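N-terminus Plasma serine protease inhibitor (Homo sapiens, PDB 3DY0) inhibits serine proteases in a heparin-dependent manner, trapping them irreversibly after they cut its reactive centre loop, and contributes to haemostasis in plasma. Local coordinates at residues 88-93 against 166-171; 205-210 against 258-263; 308-313 against 331-336. All blocks are in the same frame, centred on the assembly; numbering follows the deposited sequence.

All three contacts are antiparallel strand pairings, yet they differ in burial and chemistry. Contacts 1 and 3 lie in serpin sheet A, whereas contact 2 belongs to the B/C region, linked to it through strand 259-277. Contact 3 is a buried one: strand 323-335, consistent with the inserted reactive loop, pairs with 307-319 through mainly apolar and a few polar side chains. Contact 1 is partly buried; its strand 159-172 is the other neighbour of 323-335, although the two centres lie about 25 Å apart. Contact 2, with five exposed residues, is the most superficial and is rich in lysine, arginine and glutamine. Its centre is about 43 Å from that of contact 3, near the bound heparin.

Contact 1: residues 88-93 against 166-171; sequences GFQLSL and YIFFKA
F89 and F169 meet rim to rim, CD1 of F89 lying 3.7 Å from CE2 of F169 with the ring planes turned 59° apart. Beside them, CB of F89 abuts CB of A171 at 3.4 Å. On the opposite face Q90, fully extended, carries its amide to the edge of the F168 ring, where CD stands 3.6 Å from CE2 of F168; the amide and ring planes are 70° apart. Back on the first face, L93 sends CD1 to within 3.7 Å of CB of I167 and also touches the carbonyl oxygen of Y166. Y166 has CG between its backbone N and carbonyl carbon (chi1 65°), which swings the ring to the partner strand; in one of the two S92 conformers, OG lies at the ring edge, in plane, and a water links it to the tyrosine hydroxyl. Four backbone hydrogen bonds fix this arrangement, two between Q90 and K170 and two between S92 and F168. Strands 90-99 and 159-172 correspond to strands 2 and 3 of serpin sheet A, with 323-335, the inserted reactive loop, beyond. Helix 33-45 packs on L93 and I167, helix 129-143 on Y166, and the bound peptide on L91 and F169.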
loop_
_atom_site.group_PDB
_atom_site.type_symbol
_atom_site.label_atom_id
_atom_site.label_comp_id
_atom_site.label_asym_id
_atom_site.label_seq_id
_atom_site.Cartn_x
_atom_site.Cartn_y
_atom_site.Cartn_z
ATOM N N GLY A 88 7.204 -12.815 -15.997
ATOM C CA GLY A 88 5.788 -12.959 -16.285
ATOM C C GLY A 88 4.911 -11.747 -16.039
ATOM O O GLY A 88 3.766 -11.715 -16.492
ATOM N N PHE A 89 5.427 -10.748 -15.332
ATOM C CA PHE A 89 4.638 -9.555 -15.049
ATOM C C PHE A 89 5.508 -8.326 -14.818
ATOM O O PHE A 89 6.690 -8.313 -15.164
ATOM C CB PHE A 89 3.742 -9.795 -13.829
ATOM C CG PHE A 89 4.496 -10.025 -12.553
ATOM C CD1 PHE A 89 4.393 -9.121 -11.499
ATOM C CD2 PHE A 89 5.308 -11.147 -12.397
ATOM C CE1 PHE A 89 5.083 -9.327 -10.308
ATOM C CE2 PHE A 89 6.002 -11.364 -11.208
ATOM C CZ PHE A 89 5.889 -10.453 -10.160
ATOM N N GLN A 90 4.921 -7.291 -14.228
ATOM C CA GLN A 90 5.656 -6.061 -13.980
ATOM C C GLN A 90 5.483 -5.549 -12.557
ATOM O O GLN A 90 4.367 -5.467 -12.042
ATOM C CB GLN A 90 5.206 -4.985 -14.970
ATOM C CG GLN A 90 6.009 -3.693 -14.911
ATOM C CD GLN A 90 5.628 -2.717 -16.014
ATOM O OE1 GLN A 90 6.194 -1.627 -16.118
ATOM N NE2 GLN A 90 4.664 -3.104 -16.844
ATOM N N LEU A 91 6.602 -5.222 -11.924
ATOM C CA LEU A 91 6.592 -4.687 -10.572
ATOM C C LEU A 91 7.746 -3.715 -10.411
ATOM O O LEU A 91 8.915 -4.104 -10.474
ATOM C CB LEU A 91 6.714 -5.801 -9.529
ATOM C CG LEU A 91 6.806 -5.284 -8.087
ATOM C CD1 LEU A 91 5.611 -4.377 -7.781
ATOM C CD2 LEU A 91 6.846 -6.458 -7.121
ATOM N N SER A 92 7.407 -2.445 -10.212
ATOM C CA SER A 92 8.402 -1.396 -10.038
ATOM C C SER A 92 8.214 -0.731 -8.679
ATOM O O SER A 92 7.085 -0.507 -8.244
ATOM C CB SER A 92 8.257 -0.351 -11.149
ATOM O OG SER A 92 9.206 0.690 -11.001
ATOM N N LEU A 93 9.322 -0.423 -8.014
ATOM C CA LEU A 93 9.282 0.220 -6.702
ATOM C C LEU A 93 10.459 1.190 -6.653
ATOM O O LEU A 93 11.593 0.800 -6.933
ATOM C CB LEU A 93 9.429 -0.842 -5.610
ATOM C CG LEU A 93 9.325 -0.428 -4.141
ATOM C CD1 LEU A 93 7.932 0.097 -3.841
ATOM C CD2 LEU A 93 9.639 -1.640 -3.262
ATOM N N TYR A 166 7.073 5.250 -4.795
ATOM C CA TYR A 166 6.040 4.851 -5.737
ATOM C C TYR A 166 6.147 3.360 -5.960
ATOM O O TYR A 166 7.210 2.764 -5.779
ATOM C CB TYR A 166 6.216 5.572 -7.078
ATOM C CG TYR A 166 7.490 5.203 -7.808
ATOM C CD1 TYR A 166 7.576 4.028 -8.557
ATOM C CD2 TYR A 166 8.625 6.003 -7.705
ATOM C CE1 TYR A 166 8.764 3.659 -9.180
ATOM C CE2 TYR A 166 9.814 5.644 -8.323
ATOM C CZ TYR A 166 9.877 4.472 -9.057
ATOM O OH TYR A 166 11.062 4.108 -9.654
ATOM N N ILE A 167 5.028 2.761 -6.338
ATOM C CA ILE A 167 4.991 1.343 -6.642
ATOM C C ILE A 167 4.012 1.156 -7.794
ATOM O O ILE A 167 2.949 1.787 -7.837
ATOM C CB ILE A 167 4.559 0.497 -5.406
ATOM C CG1 ILE A 167 4.523 -0.989 -5.779
ATOM C CG2 ILE A 167 3.207 0.970 -4.883
ATOM C CD1 ILE A 167 4.287 -1.922 -4.597
ATOM N N PHE A 168 4.397 0.324 -8.755
ATOM C CA PHE A 168 3.543 0.037 -9.902
ATOM C C PHE A 168 3.521 -1.466 -10.144
ATOM O O PHE A 168 4.572 -2.107 -10.220
ATOM C CB PHE A 168 4.048 0.731 -11.169
ATOM C CG PHE A 168 3.240 0.390 -12.392
ATOM C CD1 PHE A 168 2.005 0.993 -12.615
ATOM C CD2 PHE A 168 3.685 -0.576 -13.286
ATOM C CE1 PHE A 168 1.223 0.634 -13.712
ATOM C CE2 PHE A 168 2.908 -0.943 -14.388
ATOM C CZ PHE A 168 1.676 -0.336 -14.597
ATOM N N PHE A 169 2.316 -2.018 -10.270
ATOM C CA PHE A 169 2.129 -3.447 -10.494
ATOM C C PHE A 169 1.155 -3.706 -11.636
ATOM O O PHE A 169 0.076 -3.120 -11.699
ATOM C CB PHE A 169 1.608 -4.098 -9.200
ATOM C CG PHE A 169 1.177 -5.533 -9.352
ATOM C CD1 PHE A 169 -0.148 -5.851 -9.639
ATOM C CD2 PHE A 169 2.088 -6.569 -9.167
ATOM C CE1 PHE A 169 -0.562 -7.183 -9.735
ATOM C CE2 PHE A 169 1.682 -7.904 -9.262
ATOM C CZ PHE A 169 0.359 -8.209 -9.545
ATOM N N LYS A 170 1.551 -4.578 -12.554
ATOM C CA LYS A 170 0.680 -4.939 -13.662
ATOM C C LYS A 170 0.952 -6.390 -13.988
ATOM O O LYS A 170 2.093 -6.774 -14.229
ATOM C CB LYS A 170 0.943 -4.080 -14.899
ATOM C CG LYS A 170 0.081 -4.497 -16.090
ATOM C CD LYS A 170 0.299 -3.612 -17.305
ATOM C CE LYS A 170 -0.475 -4.146 -18.503
ATOM N NZ LYS A 170 -0.214 -3.346 -19.731
ATOM N N ALA A 171 -0.097 -7.199 -13.980
ATOM C CA ALA A 171 0.062 -8.609 -14.284
ATOM C C ALA A 171 -1.200 -9.196 -14.881
ATOM O O ALA A 171 -2.306 -8.742 -14.601
ATOM C CB ALA A 171 0.429 -9.367 -13.018
HETATM O O HOH W 1 11.827 1.491 -10.548
#

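Contact 2: residues 205-210 against 258-263; sequences QYHYLL and FKKRQL
With chi1 at 173°, Y208 lays its ring beside R261, whose chain runs out extended and then bends at chi3 (-57°) to bring the guanidinium across it. CE2 of Y208 sits over one face of that group, toward its rim and 3.1 Å from NH1, a snug approach with the two planes 37° apart. NH1 of R261 and the Y208 hydroxyl each hydrogen bond to the bound peptide, and the hydroxyl has a further weak bond from R217. L263 fits between two tyrosines: its CB is 3.7 Å from CD2 of Y206, and its CD1 is 4.0 Å from CD1 of Y208. On the other face, Q205 rests on the aliphatic part of K260, OE1 being 3.4 Å from CD of K260. F258, the first residue past helix 248-257, receives CB of H207, in the conformer described, over its ring in a CH-pi contact. Backbone bonds pair Y206 with R261 and Y208 with K259, the shortest from Y208 N to K259 O at 2.7 Å. A strand that follows a helix after one residue and continues beside a parallel peptide strand at L263 is consistent with the start of strand 2C meeting strand 1B, where the B and C sheets join, next to heparin-binding helix H.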
loop_
_atom_site.group_PDB
_atom_site.type_symbol
_atom_site.label_atom_id
_atom_site.label_comp_id
_atom_site.label_asym_id
_atom_site.label_seq_id
_atom_site.Cartn_x
_atom_site.Cartn_y
_atom_site.Cartn_z
ATOM N N GLN A 205 -9.847 -24.876 -11.010
ATOM C CA GLN A 205 -9.317 -25.355 -9.743
ATOM C C GLN A 205 -8.653 -24.145 -9.101
ATOM O O GLN A 205 -7.911 -23.417 -9.763
ATOM C CB GLN A 205 -8.271 -26.443 -9.962
ATOM C CG GLN A 205 -7.713 -27.010 -8.669
ATOM C CD GLN A 205 -6.517 -27.908 -8.901
ATOM O OE1 GLN A 205 -5.430 -27.438 -9.240
ATOM N NE2 GLN A 205 -6.713 -29.208 -8.729
ATOM N N TYR A 206 -8.925 -23.922 -7.821
ATOM C CA TYR A 206 -8.353 -22.785 -7.106
ATOM C C TYR A 206 -7.889 -23.165 -5.715
ATOM O O TYR A 206 -8.400 -24.119 -5.119
ATOM C CB TYR A 206 -9.399 -21.684 -6.892
ATOM C CG TYR A 206 -10.002 -21.061 -8.122
ATOM C CD1 TYR A 206 -9.453 -19.909 -8.685
ATOM C CD2 TYR A 206 -11.166 -21.581 -8.684
ATOM C CE1 TYR A 206 -10.058 -19.285 -9.776
ATOM C CE2 TYR A 206 -11.776 -20.967 -9.767
ATOM C CZ TYR A 206 -11.220 -19.820 -10.307
ATOM O OH TYR A 206 -11.845 -19.206 -11.369
ATOM N N HIS A 207 -6.915 -22.422 -5.196
ATOM C CA HIS A 207 -6.449 -22.653 -3.836
ATOM C C HIS A 207 -7.581 -22.085 -2.993
ATOM O O HIS A 207 -7.991 -20.936 -3.174
ATOM C CB HIS A 207 -5.144 -21.904 -3.568
ATOM C CG HIS A 207 -3.919 -22.698 -3.901
ATOM N ND1 HIS A 207 -3.582 -23.858 -3.236
ATOM C CD2 HIS A 207 -2.955 -22.505 -4.832
ATOM C CE1 HIS A 207 -2.465 -24.346 -3.744
ATOM N NE2 HIS A 207 -2.063 -23.544 -4.714
ATOM N N TYR A 208 -8.094 -22.899 -2.081
ATOM C CA TYR A 208 -9.224 -22.502 -1.261
ATOM C C TYR A 208 -9.114 -22.934 0.187
ATOM O O TYR A 208 -8.498 -23.951 0.500
ATOM C CB TYR A 208 -10.476 -23.128 -1.890
ATOM C CG TYR A 208 -11.769 -22.982 -1.118
ATOM C CD1 TYR A 208 -12.591 -21.870 -1.298
ATOM C CD2 TYR A 208 -12.196 -23.982 -0.245
ATOM C CE1 TYR A 208 -13.815 -21.763 -0.635
ATOM C CE2 TYR A 208 -13.419 -23.881 0.430
ATOM C CZ TYR A 208 -14.223 -22.770 0.224
ATOM O OH TYR A 208 -15.441 -22.674 0.858
ATOM N N LEU A 209 -9.728 -22.150 1.065
ATOM C CA LEU A 209 -9.754 -22.460 2.485
ATOM C C LEU A 209 -10.997 -21.872 3.128
ATOM O O LEU A 209 -11.374 -20.730 2.855
ATOM C CB LEU A 209 -8.519 -21.900 3.201
ATOM C CG LEU A 209 -8.484 -22.131 4.716
ATOM C CD1 LEU A 209 -8.364 -23.618 5.000
ATOM C CD2 LEU A 209 -7.315 -21.382 5.336
ATOM N N LEU A 210 -11.645 -22.675 3.964
ATOM C CA LEU A 210 -12.807 -22.229 4.709
ATOM C C LEU A 210 -12.230 -21.989 6.100
ATOM O O LEU A 210 -11.846 -22.935 6.792
ATOM C CB LEU A 210 -13.881 -23.320 4.761
ATOM C CG LEU A 210 -15.109 -23.032 5.633
ATOM C CD1 LEU A 210 -15.844 -21.803 5.115
ATOM C CD2 LEU A 210 -16.028 -24.243 5.624
ATOM N N PHE A 258 -3.857 -23.396 2.353
ATOM C CA PHE A 258 -4.601 -23.467 1.090
ATOM C C PHE A 258 -4.632 -24.885 0.519
ATOM O O PHE A 258 -3.613 -25.571 0.518
ATOM C CB PHE A 258 -3.922 -22.568 0.048
ATOM C CG PHE A 258 -4.547 -21.210 -0.106
ATOM C CD1 PHE A 258 -3.792 -20.143 -0.586
ATOM C CD2 PHE A 258 -5.893 -21.004 0.176
ATOM C CE1 PHE A 258 -4.366 -18.892 -0.784
ATOM C CE2 PHE A 258 -6.480 -19.755 -0.020
ATOM C CZ PHE A 258 -5.712 -18.697 -0.502
ATOM N N LYS A 259 -5.794 -25.312 0.024
ATOM C CA LYS A 259 -5.938 -26.630 -0.604
ATOM C C LYS A 259 -6.611 -26.435 -1.967
ATOM O O LYS A 259 -7.382 -25.500 -2.150
ATOM C CB LYS A 259 -6.798 -27.566 0.253
ATOM C CG LYS A 259 -6.258 -27.840 1.657
ATOM C CD LYS A 259 -4.898 -28.528 1.632
ATOM C CE LYS A 259 -4.435 -28.854 3.055
ATOM N NZ LYS A 259 -3.045 -29.388 3.088
ATOM N N LYS A 260 -6.323 -27.314 -2.922
ATOM C CA LYS A 260 -6.919 -27.195 -4.251
ATOM C C LYS A 260 -8.353 -27.702 -4.286
ATOM O O LYS A 260 -8.656 -28.782 -3.777
ATOM C CB LYS A 260 -6.074 -27.955 -5.272
ATOM C CG LYS A 260 -4.679 -27.389 -5.432
ATOM C CD LYS A 260 -3.826 -28.261 -6.333
ATOM C CE LYS A 260 -2.409 -27.726 -6.412
ATOM N NZ LYS A 260 -1.521 -28.620 -7.199
ATOM N N ARG A 261 -9.235 -26.914 -4.896
ATOM C CA ARG A 261 -10.642 -27.266 -5.004
ATOM C C ARG A 261 -11.260 -26.685 -6.270
ATOM O O ARG A 261 -10.870 -25.610 -6.722
ATOM C CB ARG A 261 -11.406 -26.739 -3.790
ATOM C CG ARG A 261 -12.893 -27.006 -3.845
ATOM C CD ARG A 261 -13.578 -26.574 -2.568
ATOM N NE ARG A 261 -13.005 -27.228 -1.396
ATOM C CZ ARG A 261 -13.588 -27.260 -0.202
ATOM N NH1 ARG A 261 -14.764 -26.674 -0.023
ATOM N NH2 ARG A 261 -12.997 -27.876 0.813
ATOM N N GLN A 262 -12.227 -27.400 -6.835
ATOM C CA GLN A 262 -12.909 -26.940 -8.036
ATOM C C GLN A 262 -14.007 -25.961 -7.626
ATOM O O GLN A 262 -14.864 -26.283 -6.798
ATOM C CB GLN A 262 -13.530 -28.125 -8.779
ATOM C CG GLN A 262 -14.005 -27.792 -10.182
ATOM C CD GLN A 262 -12.860 -27.697 -11.178
ATOM O OE1 GLN A 262 -13.044 -27.248 -12.307
ATOM N NE2 GLN A 262 -11.676 -28.129 -10.765
ATOM N N LEU A 263 -13.976 -24.763 -8.203
ATOM C CA LEU A 263 -14.971 -23.745 -7.891
ATOM C C LEU A 263 -15.521 -23.092 -9.144
ATOM O O LEU A 263 -14.817 -22.962 -10.145
ATOM C CB LEU A 263 -14.357 -22.615 -7.056
ATOM C CG LEU A 263 -13.642 -22.884 -5.738
ATOM C CD1 LEU A 263 -12.980 -21.594 -5.261
ATOM C CD2 LEU A 263 -14.627 -23.389 -4.711
#

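Contact 3: residues 308-313 against 331-336; sequences VSEMVH and GTIFTF
G331 faces V312 and exchanges two backbone hydrogen bonds with it, the one from G331 N to V312 O measuring 2.8 Å. Its carbonyl also receives the CA-H of M311. T332 then turns to the other face, where its hydroxyl lies alongside the thioether chain: OG1 is 3.5 Å from CE of M311, while CG2 touches CG1 of V308 at 3.8 Å. I333 is the most extensively covered residue of the pairing. Its N gives a nearly straight bond to E310 O (170° at the hydrogen), whereas its O takes the N-H of S309, so two residues stand opposite one in a beta bulge; S309 has helical backbone angles. The same oxygen accepts OG of S309 at 3.2 Å: chi1 of 52°, with OG between backbone N and carbonyl carbon, leaves the hydroxyl facing I333, and it approaches from above the carbonyl plane. CD1 of I333 lies beside the glutamate chain, 3.6 Å from CG of E310, whose carboxylate is held by Q277. CE2 of F334 comes within 3.7 Å of CG2 of V308, obliquely to the ring, and helix 33-45 adds L43 against the ring. T335 ends the contact, CG2 packing on the S309 side chain at 3.5 Å from OG. Beyond it the carboxylate of F336 bonds to N305 and its ring stacks on H303. Such a join, with backbone hydrogen bonds across the pair and mixed apolar and polar side chains on both faces, is consistent with the stable, cleaved serpin in which the reactive loop has become a central strand of sheet A.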
loop_
_atom_site.group_PDB
_atom_site.type_symbol
_atom_site.label_atom_id
_atom_site.label_comp_id
_atom_site.label_asym_id
_atom_site.label_seq_id
_atom_site.Cartn_x
_atom_site.Cartn_y
_atom_site.Cartn_z
ATOM N N VAL A 308 7.501 16.904 9.716
ATOM C CA VAL A 308 6.707 16.421 8.602
ATOM C C VAL A 308 5.314 17.021 8.738
ATOM O O VAL A 308 4.618 16.764 9.718
ATOM C CB VAL A 308 6.614 14.882 8.613
ATOM C CG1 VAL A 308 5.668 14.401 7.519
ATOM C CG2 VAL A 308 8.004 14.283 8.412
ATOM N N SER A 309 4.928 17.840 7.764
ATOM C CA SER A 309 3.614 18.474 7.780
ATOM C C SER A 309 2.540 17.455 7.440
ATOM O O SER A 309 1.459 17.454 8.030
ATOM C CB SER A 309 3.569 19.637 6.783
ATOM O OG SER A 309 3.994 19.239 5.493
ATOM N N GLU A 310 2.835 16.589 6.480
ATOM C CA GLU A 310 1.875 15.565 6.106
ATOM C C GLU A 310 2.521 14.433 5.321
ATOM O O GLU A 310 3.630 14.566 4.802
ATOM C CB GLU A 310 0.723 16.187 5.305
ATOM C CG GLU A 310 1.097 16.785 3.957
ATOM C CD GLU A 310 -0.016 17.656 3.386
ATOM O OE1 GLU A 310 -0.168 18.810 3.842
ATOM O OE2 GLU A 310 -0.748 17.185 2.490
ATOM N N MET A 311 1.830 13.301 5.281
ATOM C CA MET A 311 2.296 12.141 4.538
ATOM C C MET A 311 1.079 11.684 3.759
ATOM O O MET A 311 0.206 11.000 4.295
ATOM C CB MET A 311 2.758 11.029 5.478
ATOM C CG MET A 311 3.403 9.865 4.737
ATOM S SD MET A 311 3.890 8.495 5.796
ATOM C CE MET A 311 5.337 9.184 6.578
ATOM N N VAL A 312 1.023 12.071 2.490
ATOM C CA VAL A 312 -0.103 11.719 1.635
ATOM C C VAL A 312 0.114 10.397 0.910
ATOM O O VAL A 312 1.216 10.103 0.446
ATOM C CB VAL A 312 -0.371 12.833 0.596
ATOM C CG1 VAL A 312 -0.703 14.137 1.312
ATOM C CG2 VAL A 312 0.838 13.020 -0.300
ATOM N N HIS A 313 -0.945 9.598 0.823
ATOM C CA HIS A 313 -0.883 8.304 0.150
ATOM C C HIS A 313 -2.055 8.204 -0.818
ATOM O O HIS A 313 -3.177 8.582 -0.483
ATOM C CB HIS A 313 -0.978 7.152 1.163
ATOM C CG HIS A 313 -0.768 5.793 0.559
ATOM N ND1 HIS A 313 0.469 5.344 0.150
ATOM C CD2 HIS A 313 -1.640 4.796 0.279
ATOM C CE1 HIS A 313 0.351 4.128 -0.356
ATOM N NE2 HIS A 313 -0.919 3.772 -0.290
ATOM N N GLY A 331 3.817 10.519 -0.430
ATOM C CA GLY A 331 4.605 11.736 -0.440
ATOM C C GLY A 331 4.737 12.258 0.973
ATOM O O GLY A 331 3.742 12.623 1.601
ATOM N N THR A 332 5.964 12.269 1.487
ATOM C CA THR A 332 6.227 12.750 2.837
ATOM C C THR A 332 6.755 14.174 2.705
ATOM O O THR A 332 7.834 14.401 2.157
ATOM C CB THR A 332 7.253 11.851 3.544
ATOM O OG1 THR A 332 6.727 10.519 3.633
ATOM C CG2 THR A 332 7.543 12.362 4.940
ATOM N N ILE A 333 5.972 15.129 3.201
ATOM C CA ILE A 333 6.313 16.542 3.090
ATOM C C ILE A 333 6.949 17.143 4.342
ATOM O O ILE A 333 6.389 17.051 5.434
ATOM C CB ILE A 333 5.053 17.350 2.721
ATOM C CG1 ILE A 333 4.394 16.732 1.480
ATOM C CG2 ILE A 333 5.418 18.814 2.474
ATOM C CD1 ILE A 333 3.091 17.406 1.056
ATOM N N PHE A 334 8.120 17.757 4.168
ATOM C CA PHE A 334 8.847 18.392 5.269
ATOM C C PHE A 334 8.747 19.907 5.163
ATOM O O PHE A 334 8.816 20.460 4.067
ATOM C CB PHE A 334 10.334 18.025 5.246
ATOM C CG PHE A 334 10.609 16.555 5.360
ATOM C CD1 PHE A 334 10.480 15.726 4.255
ATOM C CD2 PHE A 334 11.021 16.005 6.570
ATOM C CE1 PHE A 334 10.761 14.366 4.350
ATOM C CE2 PHE A 334 11.302 14.645 6.677
ATOM C CZ PHE A 334 11.174 13.824 5.564
ATOM N N THR A 335 8.599 20.568 6.308
ATOM C CA THR A 335 8.511 22.027 6.361
ATOM C C THR A 335 9.416 22.565 7.465
ATOM O O THR A 335 9.847 21.817 8.344
ATOM C CB THR A 335 7.068 22.503 6.654
ATOM O OG1 THR A 335 6.641 21.994 7.923
ATOM C CG2 THR A 335 6.117 22.023 5.573
ATOM N N PHE A 336 9.708 23.863 7.410
ATOM C CA PHE A 336 10.538 24.510 8.423
ATOM C C PHE A 336 9.683 25.415 9.304
ATOM O O PHE A 336 8.465 25.524 9.040
ATOM C CB PHE A 336 11.649 25.354 7.784
ATOM C CG PHE A 336 12.783 24.551 7.213
ATOM C CD1 PHE A 336 13.142 23.327 7.767
ATOM C CD2 PHE A 336 13.521 25.042 6.141
ATOM C CE1 PHE A 336 14.219 22.602 7.261
ATOM C CE2 PHE A 336 14.600 24.327 5.628
ATOM C CZ PHE A 336 14.950 23.104 6.189
ATOM O OXT PHE A 336 10.246 26.012 10.245
#